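Local coordinates for protein putative streptothricin acetyltransferase (PDB 3PP9) that probably transfers an acetyl group from acetyl coenzyme A to streptothricin, as a member of the GNAT acetyltransferase family, at residues Asn18-Ala30 / Glu104-Gly116. Numbering follows the deposited sequence.
Sequences NFPEIDDSFIVNA and EDITVDKKYRTLG. With ACO (acetyl coenzyme *a), chain D.
Arg113 reaches across to the backbone of Ser25, passing along acetyl coenzyme A. Its CB starts 3.3 Å from the pyrophosphate oxygen O4A of the cofactor; CG and CD then follow the pantetheine, CD lying 3.4 Å from OAP. NE, still on the extended chain (chi3 -163°), donates to Val108 O of its own segment in a nearly straight bond (2.8 Å, 167°). At the tip, NH1 and NH2 grip a single acceptor, Ser25 O, which lies close to the guanidinium plane; with the NE bond, this fixes the group's rotation. One face carries C7P of the cofactor over its centre, the other the CA of Lys110. Arg113 opens the R-x-x-G-x-G pyrophosphate-binding motif of GNAT enzymes, whose Thr114 N and Gly116 N donate to the pyrophosphate, while on strand 101-108 Ile106 and Val108 bind the acetyl and pantetheine groups through their backbones. Asp23 N donates to Asp109 OD1 and Asp23 O accepts from Lys110 N. Asp23 OD1 takes Ser25 N in an Asx turn and also Ser25 OG, while OD2 forms a salt bridge with Lys110 NZ (3.4 Å). Thr107 CG2 packs against Ile22 CG2 and Asp24 CB, and one water, 2.7 Å from each, bridges Asp24 OD2, Asp105 OD2 and Thr107 OG1.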
ATOM      1  N   ASN A  18     -16.995 -13.797  24.032  1.00 37.26           N
ATOM      2  CA  ASN A  18     -16.039 -14.354  24.993  1.00 38.42           C
ATOM      3  C   ASN A  18     -14.666 -13.756  24.706  1.00 38.06           C
ATOM      4  O   ASN A  18     -13.637 -14.225  25.222  1.00 37.68           O
ATOM      5  CB  ASN A  18     -15.896 -15.869  24.778  1.00 39.09           C
ATOM      6  CG  ASN A  18     -17.212 -16.624  24.905  1.00 42.63           C
ATOM      7  OD1 ASN A  18     -18.170 -16.145  25.525  1.00 48.36           O
ATOM      8  ND2 ASN A  18     -17.255 -17.835  24.335  1.00 42.23           N
ATOM      9  N   PHE A  19     -14.649 -12.714  23.885  1.00 37.31           N
ATOM     10  CA  PHE A  19     -13.420 -12.125  23.470  1.00 36.01           C
ATOM     11  C   PHE A  19     -13.043 -11.074  24.507  1.00 36.96           C
ATOM     12  O   PHE A  19     -13.732 -10.057  24.666  1.00 37.53           O
ATOM     13  CB  PHE A  19     -13.607 -11.543  22.072  1.00 35.51           C
ATOM     14  CG  PHE A  19     -12.383 -11.623  21.236  1.00 31.39           C
ATOM     15  CD1 PHE A  19     -12.343 -12.456  20.128  1.00 30.37           C
ATOM     16  CD2 PHE A  19     -11.239 -10.943  21.593  1.00 31.57           C
ATOM     17  CE1 PHE A  19     -11.217 -12.544  19.368  1.00 27.14           C
ATOM     18  CE2 PHE A  19     -10.111 -11.044  20.833  1.00 27.99           C
ATOM     19  CZ  PHE A  19     -10.097 -11.844  19.719  1.00 27.51           C
ATOM     20  N   PRO A  20     -11.958 -11.324  25.243  1.00 37.03           N
ATOM     21  CA  PRO A  20     -11.531 -10.428  26.296  1.00 37.79           C
ATOM     22  C   PRO A  20     -10.767  -9.210  25.807  1.00 36.81           C
ATOM     23  O   PRO A  20     -10.439  -9.113  24.620  1.00 35.65           O
ATOM     24  CB  PRO A  20     -10.586 -11.311  27.101  1.00 38.18           C
ATOM     25  CG  PRO A  20      -9.897 -12.123  26.043  1.00 37.36           C
ATOM     26  CD  PRO A  20     -10.924 -12.335  24.952  1.00 36.88           C
ATOM     27  N   GLU A  21     -10.540  -8.274  26.730  1.00 37.93           N
ATOM     28  CA  GLU A  21      -9.755  -7.080  26.457  1.00 37.52           C
ATOM     29  C   GLU A  21      -8.339  -7.608  26.341  1.00 35.41           C
ATOM     30  O   GLU A  21      -7.852  -8.296  27.237  1.00 36.30           O
ATOM     31  CB  GLU A  21      -9.804  -6.057  27.609  1.00 39.48           C
ATOM     32  CG  GLU A  21     -11.143  -5.384  27.842  1.00 43.82           C
ATOM     33  CD  GLU A  21     -11.159  -4.434  29.044  1.00 48.76           C
ATOM     34  OE1 GLU A  21     -10.158  -4.368  29.800  1.00 51.57           O
ATOM     35  OE2 GLU A  21     -12.194  -3.754  29.238  1.00 52.13           O
ATOM     36  N   ILE A  22      -7.702  -7.331  25.221  1.00 32.33           N
ATOM     37  CA  ILE A  22      -6.346  -7.777  25.004  1.00 30.30           C
ATOM     38  C   ILE A  22      -5.501  -6.526  24.945  1.00 28.28           C
ATOM     39  O   ILE A  22      -5.847  -5.590  24.238  1.00 28.69           O
ATOM     40  CB  ILE A  22      -6.277  -8.599  23.727  1.00 30.08           C
ATOM     41  CG1 ILE A  22      -6.960  -9.951  23.988  1.00 31.19           C
ATOM     42  CG2 ILE A  22      -4.836  -8.801  23.293  1.00 29.49           C
ATOM     43  CD1 ILE A  22      -7.098 -10.808  22.804  1.00 32.05           C
ATOM     44  N   ASP A  23      -4.411  -6.508  25.711  1.00 25.31           N
ATOM     45  CA  ASP A  23      -3.524  -5.350  25.751  1.00 23.02           C
ATOM     46  C   ASP A  23      -2.586  -5.404  24.545  1.00 20.60           C
ATOM     47  O   ASP A  23      -1.660  -6.211  24.541  1.00 18.11           O
ATOM     48  CB  ASP A  23      -2.730  -5.371  27.055  1.00 22.91           C
ATOM     49  CG  ASP A  23      -1.861  -4.130  27.247  1.00 24.94           C
ATOM     50  OD1 ASP A  23      -1.702  -3.336  26.297  1.00 25.09           O
ATOM     51  OD2 ASP A  23      -1.354  -3.941  28.367  1.00 26.48           O
ATOM     52  N   ASP A  24      -2.837  -4.572  23.532  1.00 20.03           N
ATOM     53  CA  ASP A  24      -1.978  -4.535  22.341  1.00 21.08           C
ATOM     54  C   ASP A  24      -1.013  -3.365  22.396  1.00 20.76           C
ATOM     55  O   ASP A  24      -0.391  -3.032  21.383  1.00 20.03           O
ATOM     56  CB  ASP A  24      -2.749  -4.504  20.991  1.00 22.15           C
ATOM     57  CG  ASP A  24      -3.448  -3.167  20.707  1.00 27.21           C
ATOM     58  OD1 ASP A  24      -3.495  -2.297  21.589  1.00 29.01           O
ATOM     59  OD2 ASP A  24      -3.956  -2.987  19.564  1.00 29.93           O
ATOM     60  N   SER A  25      -0.871  -2.737  23.559  1.00 20.95           N
ATOM     61  CA  SER A  25       0.060  -1.629  23.673  1.00 20.53           C
ATOM     62  C   SER A  25       1.484  -2.145  23.739  1.00 19.91           C
ATOM     63  O   SER A  25       1.746  -3.289  24.127  1.00 19.56           O
ATOM     64  CB  SER A  25      -0.241  -0.748  24.897  1.00 21.66           C
ATOM     65  OG  SER A  25       0.018  -1.404  26.133  1.00 23.60           O
ATOM     66  N   PHE A  26       2.414  -1.271  23.363  1.00 19.50           N
ATOM     67  CA  PHE A  26       3.826  -1.597  23.395  1.00 18.27           C
ATOM     68  C   PHE A  26       4.628  -0.347  23.650  1.00 18.81           C
ATOM     69  O   PHE A  26       4.127   0.772  23.545  1.00 16.69           O
ATOM     70  CB  PHE A  26       4.281  -2.293  22.115  1.00 18.63           C
ATOM     71  CG  PHE A  26       4.066  -1.498  20.872  1.00 17.89           C
ATOM     72  CD1 PHE A  26       2.843  -1.552  20.214  1.00 19.97           C
ATOM     73  CD2 PHE A  26       5.085  -0.738  20.325  1.00 19.59           C
ATOM     74  CE1 PHE A  26       2.622  -0.843  19.048  1.00 19.89           C
ATOM     75  CE2 PHE A  26       4.871  -0.023  19.156  1.00 18.79           C
ATOM     76  CZ  PHE A  26       3.639  -0.065  18.530  1.00 20.37           C
ATOM     77  N   ILE A  27       5.877  -0.540  24.056  0.50 18.69           N
ATOM     78  CA  ILE A  27       6.774   0.565  24.358  0.50 19.29           C
ATOM     79  C   ILE A  27       7.708   0.834  23.192  0.50 18.22           C
ATOM     80  O   ILE A  27       8.435  -0.060  22.761  0.50 19.66           O
ATOM     81  CB  ILE A  27       7.666   0.229  25.556  0.50 20.07           C
ATOM     82  CG1 ILE A  27       6.830  -0.158  26.771  0.50 21.86           C
ATOM     83  CG2 ILE A  27       8.606   1.404  25.864  0.50 20.89           C
ATOM     84  CD1 ILE A  27       7.684  -0.649  27.935  0.50 23.83           C
ATOM     85  N   VAL A  28       7.695   2.078  22.713  1.00 16.80           N
ATOM     86  CA  VAL A  28       8.539   2.537  21.638  1.00 15.45           C
ATOM     87  C   VAL A  28       9.795   2.987  22.380  1.00 16.01           C
ATOM     88  O   VAL A  28       9.714   3.867  23.235  1.00 15.87           O
ATOM     89  CB  VAL A  28       7.952   3.731  20.889  1.00 15.03           C
ATOM     90  CG1 VAL A  28       9.025   4.362  19.957  1.00 15.83           C
ATOM     91  CG2 VAL A  28       6.741   3.269  20.075  1.00 16.49           C
ATOM     92  N   ASN A  29      10.948   2.378  22.093  1.00 15.36           N
ATOM     93  CA  ASN A  29      12.199   2.774  22.742  1.00 16.99           C
ATOM     94  C   ASN A  29      13.318   3.058  21.765  1.00 16.66           C
ATOM     95  O   ASN A  29      14.415   3.466  22.168  1.00 17.73           O
ATOM     96  CB  ASN A  29      12.657   1.708  23.742  1.00 17.49           C
ATOM     97  CG  ASN A  29      12.808   0.337  23.126  1.00 19.82           C
ATOM     98  OD1 ASN A  29      12.694   0.151  21.909  1.00 26.02           O
ATOM     99  ND2 ASN A  29      13.015  -0.665  23.983  1.00 24.22           N
ATOM    100  N   ALA A  30      13.032   2.855  20.473  1.00 15.97           N
ATOM    101  CA  ALA A  30      14.009   3.047  19.430  1.00 16.60           C
ATOM    102  C   ALA A  30      13.307   3.072  18.100  1.00 17.54           C
ATOM    103  O   ALA A  30      12.100   2.863  18.023  1.00 18.31           O
ATOM    104  CB  ALA A  30      14.996   1.885  19.454  1.00 17.84           C
ATOM    105  N   GLU A 104      -2.986  -8.054   8.709  1.00 14.01           N
ATOM    106  CA  GLU A 104      -3.584  -6.785   9.069  1.00 14.77           C
ATOM    107  C   GLU A 104      -3.245  -6.417  10.502  1.00 15.13           C
ATOM    108  O   GLU A 104      -3.116  -5.225  10.817  1.00 16.12           O
ATOM    109  CB  GLU A 104      -5.093  -6.869   8.942  1.00 16.55           C
ATOM    110  CG  GLU A 104      -5.589  -7.015   7.517  1.00 20.22           C
ATOM    111  CD  GLU A 104      -5.499  -5.747   6.703  1.00 27.42           C
ATOM    112  OE1 GLU A 104      -5.181  -4.671   7.247  1.00 31.04           O
ATOM    113  OE2 GLU A 104      -5.764  -5.825   5.496  1.00 34.96           O
ATOM    114  N   ASP A 105      -3.120  -7.438  11.364  1.00 14.17           N
ATOM    115  CA  ASP A 105      -2.810  -7.243  12.775  1.00 14.21           C
ATOM    116  C   ASP A 105      -2.424  -8.554  13.409  1.00 14.33           C
ATOM    117  O   ASP A 105      -3.041  -9.589  13.117  1.00 13.97           O
ATOM    118  CB  ASP A 105      -4.072  -6.692  13.493  1.00 14.95           C
ATOM    119  CG  ASP A 105      -3.897  -6.418  15.004  1.00 20.08           C
ATOM    120  OD1 ASP A 105      -2.938  -6.873  15.648  1.00 22.99           O
ATOM    121  OD2 ASP A 105      -4.820  -5.736  15.574  1.00 19.10           O
ATOM    122  N   ILE A 106      -1.353  -8.525  14.184  1.00 13.57           N
ATOM    123  CA  ILE A 106      -0.968  -9.671  14.992  1.00 13.26           C
ATOM    124  C   ILE A 106      -0.767  -9.075  16.377  1.00 12.93           C
ATOM    125  O   ILE A 106      -0.064  -8.074  16.539  1.00 13.73           O
ATOM    126  CB  ILE A 106       0.232 -10.489  14.501  1.00 13.43           C
ATOM    127  CG1 ILE A 106       0.520 -11.640  15.494  1.00 11.67           C
ATOM    128  CG2 ILE A 106       1.502  -9.601  14.331  1.00 12.86           C
ATOM    129  CD1 ILE A 106       1.664 -12.565  15.098  1.00 13.38           C
ATOM    130  N   THR A 107      -1.435  -9.656  17.365  1.00 11.91           N
ATOM    131  CA  THR A 107      -1.310  -9.180  18.731  1.00 13.17           C
ATOM    132  C   THR A 107      -1.271 -10.317  19.722  1.00 12.88           C
ATOM    133  O   THR A 107      -2.057 -11.252  19.637  1.00 13.33           O
ATOM    134  CB  THR A 107      -2.498  -8.297  19.143  1.00 13.53           C
ATOM    135  OG1 THR A 107      -2.485  -7.072  18.391  1.00 17.22           O
ATOM    136  CG2 THR A 107      -2.435  -7.929  20.635  1.00 18.45           C
ATOM    137  N   VAL A 108      -0.323 -10.231  20.651  1.00 12.79           N
ATOM    138  CA  VAL A 108      -0.246 -11.152  21.770  1.00 13.08           C
ATOM    139  C   VAL A 108      -0.432 -10.248  23.010  1.00 13.55           C
ATOM    140  O   VAL A 108       0.203  -9.178  23.130  1.00 13.48           O
ATOM    141  CB  VAL A 108       1.073 -11.947  21.812  1.00 13.41           C
ATOM    142  CG1 VAL A 108       1.227 -12.695  23.151  1.00 13.42           C
ATOM    143  CG2 VAL A 108       1.128 -12.922  20.640  1.00 14.25           C
ATOM    144  N   ASP A 109      -1.328 -10.641  23.912  1.00 14.29           N
ATOM    145  CA  ASP A 109      -1.597  -9.886  25.139  1.00 16.10           C
ATOM    146  C   ASP A 109      -0.245  -9.569  25.785  1.00 16.55           C
ATOM    147  O   ASP A 109       0.611 -10.446  25.913  1.00 15.04           O
ATOM    148  CB  ASP A 109      -2.475 -10.744  26.057  1.00 17.10           C
ATOM    149  CG  ASP A 109      -3.064  -9.994  27.260  1.00 23.17           C
ATOM    150  OD1 ASP A 109      -3.218  -8.764  27.245  1.00 24.08           O
ATOM    151  OD2 ASP A 109      -3.458 -10.693  28.227  1.00 30.35           O
ATOM    152  N   LYS A 110      -0.069  -8.323  26.213  1.00 16.34           N
ATOM    153  CA  LYS A 110       1.202  -7.861  26.771  1.00 16.72           C
ATOM    154  C   LYS A 110       1.850  -8.795  27.777  1.00 17.18           C
ATOM    155  O   LYS A 110       3.039  -9.117  27.649  1.00 18.72           O
ATOM    156  CB  LYS A 110       1.060  -6.452  27.378  1.00 18.58           C
ATOM    157  CG  LYS A 110       2.402  -5.838  27.770  1.00 24.21           C
ATOM    158  CD  LYS A 110       2.274  -4.377  28.189  1.00 30.06           C
ATOM    159  CE  LYS A 110       1.579  -4.218  29.515  1.00 36.07           C
ATOM    160  NZ  LYS A 110       1.404  -2.789  29.928  1.00 40.77           N
ATOM    161  N   LYS A 111       1.076  -9.293  28.730  1.00 17.78           N
ATOM    162  CA  LYS A 111       1.673 -10.132  29.747  1.00 18.95           C
ATOM    163  C   LYS A 111       2.249 -11.457  29.269  1.00 17.96           C
ATOM    164  O   LYS A 111       3.065 -12.028  29.970  1.00 18.19           O
ATOM    165  CB  LYS A 111       0.691 -10.381  30.904  1.00 21.44           C
ATOM    166  CG  LYS A 111      -0.402 -11.351  30.589  1.00 23.73           C
ATOM    167  CD  LYS A 111      -1.323 -11.596  31.804  1.00 28.80           C
ATOM    168  CE  LYS A 111      -2.226 -10.407  32.140  1.00 30.70           C
ATOM    169  NZ  LYS A 111      -3.251 -10.201  31.076  1.00 33.25           N
ATOM    170  N   TYR A 112       1.856 -11.922  28.081  1.00 16.60           N
ATOM    171  CA  TYR A 112       2.320 -13.197  27.562  1.00 17.55           C
ATOM    172  C   TYR A 112       3.349 -13.120  26.442  1.00 17.55           C
ATOM    173  O   TYR A 112       3.666 -14.146  25.827  1.00 19.32           O
ATOM    174  CB  TYR A 112       1.133 -14.028  27.061  1.00 17.46           C
ATOM    175  CG  TYR A 112       0.144 -14.394  28.133  1.00 18.42           C
ATOM    176  CD1 TYR A 112       0.432 -15.393  29.026  1.00 21.23           C
ATOM    177  CD2 TYR A 112      -1.085 -13.755  28.245  1.00 20.19           C
ATOM    178  CE1 TYR A 112      -0.462 -15.741  30.013  1.00 22.83           C
ATOM    179  CE2 TYR A 112      -1.989 -14.099  29.248  1.00 21.34           C
ATOM    180  CZ  TYR A 112      -1.663 -15.095  30.122  1.00 22.70           C
ATOM    181  OH  TYR A 112      -2.523 -15.478  31.136  1.00 26.89           O
ATOM    182  N   ARG A 113       3.851 -11.929  26.146  1.00 16.97           N
ATOM    183  CA  ARG A 113       4.834 -11.799  25.064  1.00 15.42           C
ATOM    184  C   ARG A 113       6.192 -12.379  25.410  1.00 16.62           C
ATOM    185  O   ARG A 113       6.569 -12.482  26.579  1.00 18.01           O
ATOM    186  CB  ARG A 113       4.986 -10.353  24.663  1.00 15.43           C
ATOM    187  CG  ARG A 113       3.730  -9.767  24.059  1.00 15.95           C
ATOM    188  CD  ARG A 113       3.902  -8.296  23.712  1.00 14.76           C
ATOM    189  NE  ARG A 113       2.584  -7.694  23.523  1.00 13.93           N
ATOM    190  CZ  ARG A 113       2.324  -6.405  23.618  1.00 16.49           C
ATOM    191  NH1 ARG A 113       3.308  -5.535  23.838  1.00 17.56           N
ATOM    192  NH2 ARG A 113       1.075  -5.990  23.528  1.00 15.54           N
ATOM    193  N   THR A 114       6.915 -12.717  24.341  1.00 16.37           N
ATOM    194  CA  THR A 114       8.264 -13.305  24.326  1.00 16.59           C
ATOM    195  C   THR A 114       8.297 -14.789  24.734  1.00 17.39           C
ATOM    196  O   THR A 114       9.378 -15.354  24.980  1.00 19.87           O
ATOM    197  CB  THR A 114       9.292 -12.511  25.166  1.00 17.23           C
ATOM    198  OG1 THR A 114       9.126 -12.769  26.558  1.00 18.18           O
ATOM    199  CG2 THR A 114       9.190 -10.999  24.859  1.00 19.50           C
ATOM    200  N   LEU A 115       7.121 -15.404  24.770  1.00 15.86           N
ATOM    201  CA  LEU A 115       6.943 -16.813  25.156  1.00 17.03           C
ATOM    202  C   LEU A 115       6.544 -17.725  23.984  1.00 17.44           C
ATOM    203  O   LEU A 115       6.081 -18.856  24.199  1.00 18.75           O
ATOM    204  CB  LEU A 115       5.914 -16.911  26.291  1.00 17.13           C
ATOM    205  CG  LEU A 115       6.324 -16.175  27.573  1.00 18.12           C
ATOM    206  CD1 LEU A 115       5.177 -16.192  28.594  1.00 17.89           C
ATOM    207  CD2 LEU A 115       7.615 -16.734  28.182  1.00 22.22           C
ATOM    208  N   GLY A 116       6.765 -17.252  22.760  1.00 16.60           N
ATOM    209  CA  GLY A 116       6.516 -18.021  21.544  1.00 16.56           C
ATOM    210  C   GLY A 116       5.137 -18.053  20.921  1.00 15.99           C
ATOM    211  O   GLY A 116       4.923 -18.719  19.894  1.00 17.13           O
TER
HETATM  212  N1A ACO D 185      12.704  -7.715  20.687  1.00 29.02           N
HETATM  213  C2A ACO D 185      13.516  -8.596  20.073  1.00 28.70           C
HETATM  214  N3A ACO D 185      13.108  -9.805  19.660  1.00 30.20           N
HETATM  215  C4A ACO D 185      11.820 -10.186  19.856  1.00 29.28           C
HETATM  216  C5A ACO D 185      10.893  -9.279  20.537  1.00 27.75           C
HETATM  217  C6A ACO D 185      11.412  -7.984  20.968  1.00 26.25           C
HETATM  218  N6A ACO D 185      10.588  -7.122  21.596  1.00 27.51           N
HETATM  219  N7A ACO D 185       9.708  -9.894  20.617  1.00 28.73           N
HETATM  220  C8A ACO D 185       9.854 -11.107  20.037  1.00 29.44           C
HETATM  221  N9A ACO D 185      11.109 -11.273  19.579  1.00 30.82           N
HETATM  222  C1B ACO D 185      11.680 -12.472  18.945  1.00 32.60           C
HETATM  223  C2B ACO D 185      11.813 -13.534  20.038  1.00 32.87           C
HETATM  224  O2B ACO D 185      13.011 -13.454  20.823  1.00 34.62           O
HETATM  225  C3B ACO D 185      11.717 -14.824  19.268  1.00 33.63           C
HETATM  226  O3B ACO D 185      13.008 -15.167  18.782  1.00 39.84           O
HETATM  227  P3B ACO D 185      13.568 -16.673  18.781  1.00 45.17           P
HETATM  228  O7A ACO D 185      12.624 -17.430  17.871  1.00 46.89           O
HETATM  229  O8A ACO D 185      13.496 -17.069  20.234  1.00 46.64           O
HETATM  230  O9A ACO D 185      14.965 -16.477  18.227  1.00 46.64           O
HETATM  231  C4B ACO D 185      10.809 -14.478  18.104  1.00 29.78           C
HETATM  232  O4B ACO D 185      10.854 -13.052  17.942  1.00 29.58           O
HETATM  233  C5B ACO D 185       9.382 -14.949  18.358  1.00 26.71           C
HETATM  234  O5B ACO D 185       8.834 -14.170  19.423  1.00 19.05           O
HETATM  235  P1A ACO D 185       7.450 -14.586  20.118  1.00 17.15           P
HETATM  236  O1A ACO D 185       7.684 -14.826  21.591  1.00 18.24           O
HETATM  237  O2A ACO D 185       6.846 -15.672  19.279  1.00 18.36           O
HETATM  238  O3A ACO D 185       6.631 -13.205  19.913  1.00 16.50           O
HETATM  239  P2A ACO D 185       5.401 -12.683  20.784  1.00 16.49           P
HETATM  240  O4A ACO D 185       6.010 -11.778  21.816  1.00 15.80           O
HETATM  241  O5A ACO D 185       4.486 -13.791  21.230  1.00 16.83           O
HETATM  242  O6A ACO D 185       4.551 -11.825  19.711  1.00 15.39           O
HETATM  243  CBP ACO D 185       4.198  -9.639  18.775  1.00 13.83           C
HETATM  244  CCP ACO D 185       5.152 -10.817  18.914  1.00 16.22           C
HETATM  245  CDP ACO D 185       4.803  -8.631  17.807  1.00 16.43           C
HETATM  246  CEP ACO D 185       2.855 -10.135  18.244  1.00 15.99           C
HETATM  247  CAP ACO D 185       3.976  -8.982  20.143  1.00 14.88           C
HETATM  248  OAP ACO D 185       5.196  -8.308  20.554  1.00 18.77           O
HETATM  249  C9P ACO D 185       2.883  -7.952  20.158  1.00 14.07           C
HETATM  250  O9P ACO D 185       1.721  -8.268  20.229  1.00 13.62           O
HETATM  251  N8P ACO D 185       3.219  -6.656  20.105  1.00 15.01           N
HETATM  252  C7P ACO D 185       2.236  -5.571  20.175  1.00 17.19           C
HETATM  253  C6P ACO D 185       1.347  -5.480  18.963  1.00 15.87           C
HETATM  254  C5P ACO D 185       2.203  -5.308  17.740  1.00 17.41           C
HETATM  255  O5P ACO D 185       3.170  -4.569  17.738  1.00 17.15           O
HETATM  256  N4P ACO D 185       1.856  -5.995  16.675  1.00 16.28           N
HETATM  257  C3P ACO D 185       2.563  -5.938  15.409  1.00 17.01           C
HETATM  258  C2P ACO D 185       2.083  -4.675  14.696  1.00 19.97           C
HETATM  259  S1P ACO D 185       2.406  -4.734  12.946  1.00 20.00           S
HETATM  260  C   ACO D 185       1.165  -5.730  12.378  1.00 20.28           C
HETATM  261  O   ACO D 185       0.365  -6.217  13.149  1.00 19.33           O
HETATM  262  CH3 ACO D 185       1.081  -6.010  10.917  1.00 19.76           C
HETATM  263  O   HOH W   1      -4.431  -5.201  18.149  1.00 13.23           O